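DNA-binding protein (Sulfolobus solfataricus, PDB 3IRB) is of unknown function but binds zinc through a zinc ribbon joined to an OB-fold domain, and may bind acyl-CoA. Local coordinates at residues Asp18-Glu23 and Leu118-Gly123. Numbering follows the deposited sequence.
Sequences DVMEAE and LCYAEG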
# COMPACT_ATOMS: atom_id res chain seq x y z
N ASP A 18 13.15 -5.25 1.22
CA ASP A 18 13.68 -4.69 2.47
C ASP A 18 13.00 -3.39 2.87
O ASP A 18 12.63 -3.24 4.02
CB ASP A 18 15.18 -4.48 2.35
CG ASP A 18 15.95 -5.76 2.43
OD1 ASP A 18 15.37 -6.78 2.86
OD2 ASP A 18 17.13 -5.72 2.05
N VAL A 19 12.83 -2.48 1.92
CA VAL A 19 12.16 -1.22 2.16
C VAL A 19 10.71 -1.44 2.58
O VAL A 19 10.24 -0.85 3.56
CB VAL A 19 12.20 -0.31 0.89
CG1 VAL A 19 11.18 0.86 1.02
CG2 VAL A 19 13.61 0.17 0.63
N MSE A 20 10.02 -2.34 1.89
CA MSE A 20 8.62 -2.63 2.20
C MSE A 20 8.49 -3.30 3.57
O MSE A 20 7.55 -3.03 4.31
CB MSE A 20 7.98 -3.48 1.10
CG MSE A 20 7.98 -2.75 -0.26
SE MSE A 20 8.00 -3.92 -1.85
CE MSE A 20 6.19 -3.37 -2.15
N GLU A 21 9.43 -4.17 3.91
CA GLU A 21 9.43 -4.78 5.23
C GLU A 21 9.71 -3.75 6.35
O GLU A 21 9.09 -3.81 7.41
CB GLU A 21 10.42 -5.93 5.33
CG GLU A 21 9.88 -7.23 4.75
CD GLU A 21 8.60 -7.70 5.44
OE1 GLU A 21 8.64 -8.06 6.63
OE2 GLU A 21 7.55 -7.72 4.77
N ALA A 22 10.67 -2.86 6.15
CA ALA A 22 10.96 -1.82 7.13
C ALA A 22 9.68 -1.04 7.44
O ALA A 22 9.34 -0.75 8.59
CB ALA A 22 12.07 -0.88 6.62
N GLU A 23 8.94 -0.71 6.38
CA GLU A 23 7.72 0.05 6.52
C GLU A 23 6.60 -0.68 7.25
O GLU A 23 5.84 -0.05 8.01
CB GLU A 23 7.26 0.56 5.16
CG GLU A 23 8.28 1.64 4.68
CD GLU A 23 7.99 2.23 3.32
OE1 GLU A 23 6.93 1.93 2.71
OE2 GLU A 23 8.87 3.02 2.88
N LEU A 118 2.47 1.01 -0.85
CA LEU A 118 3.57 0.56 -1.70
C LEU A 118 3.41 -0.93 -1.93
O LEU A 118 3.47 -1.71 -0.98
CB LEU A 118 4.91 0.89 -1.03
CG LEU A 118 6.19 0.80 -1.85
CD1 LEU A 118 6.14 1.72 -3.08
CD2 LEU A 118 7.37 1.14 -0.93
N CYS A 119 3.18 -1.30 -3.19
CA CYS A 119 2.77 -2.64 -3.57
C CYS A 119 3.59 -3.16 -4.71
O CYS A 119 4.19 -2.40 -5.49
CB CYS A 119 1.30 -2.62 -4.04
SG CYS A 119 0.08 -2.07 -2.87
N TYR A 120 3.59 -4.48 -4.84
CA TYR A 120 3.94 -5.14 -6.08
C TYR A 120 2.76 -5.14 -7.03
O TYR A 120 1.62 -5.41 -6.61
CB TYR A 120 4.28 -6.60 -5.81
CG TYR A 120 5.51 -6.81 -4.99
CD1 TYR A 120 6.76 -6.41 -5.46
CD2 TYR A 120 5.43 -7.44 -3.76
CE1 TYR A 120 7.91 -6.64 -4.71
CE2 TYR A 120 6.55 -7.68 -3.02
CZ TYR A 120 7.78 -7.29 -3.48
OH TYR A 120 8.86 -7.57 -2.70
N ALA A 121 3.01 -4.85 -8.30
CA ALA A 121 1.96 -4.84 -9.33
C ALA A 121 2.43 -5.67 -10.51
O ALA A 121 3.63 -5.70 -10.80
CB ALA A 121 1.64 -3.38 -9.77
N GLU A 122 1.50 -6.37 -11.15
CA GLU A 122 1.80 -7.10 -12.36
C GLU A 122 0.62 -6.93 -13.33
O GLU A 122 -0.47 -6.57 -12.92
CB GLU A 122 2.15 -8.57 -12.09
CG GLU A 122 3.52 -8.72 -11.36
CD GLU A 122 4.16 -10.10 -11.40
OE1 GLU A 122 3.83 -10.91 -12.29
OE2 GLU A 122 5.01 -10.36 -10.50
N GLY A 123 0.92 -7.10 -14.62
CA GLY A 123 -0.03 -6.96 -15.68
C GLY A 123 0.28 -5.78 -16.61
O GLY A 123 1.43 -5.37 -16.78
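V19 meets L118 through a single pair of methyl groups, CG1 of V19 lying 4.3 Å from CD2 of L118, a light touch. One residue on, the selenomethionine M20 carries most of the contact, and its CB points at the strand. Its chain crosses that of L118 at about a right angle, with CG of M20 4.0 Å from CD2 of L118. The bend at chi3 (109°) then turns the terminal methyl over the ring of Y120: CE of M20 stands 4.2 Å from the ring centroid and only 3° off the normal, a CH-pi contact over the face. The selenium lies farther off centre, toward the phenol end, with SE of M20 3.7 Å from CZ of Y120, which makes the pair a Met-aromatic contact as well. The same methyl also reaches the strand backbone, CE of M20 being 3.4 Å from O of L118. Three residues on, the extended chain of E23 brings OE1 of E23 to 3.8 Å from CD2 of L118, a van der Waals approach; this leucine methyl touches M20 and E23 from directions roughly at right angles. No hydrogen bond links the two segments; the contact is van der Waals packing of side chains, with CE of M20 also against the strand backbone. Helix 12-28 thus lies against strand 114-123 of the OB-fold domain at 141° between local directions, W138 and P139 adding a hydrogen bond to M20 O and packing on M20 respectively, while the strand is flanked by strands 98-109 and 141-144.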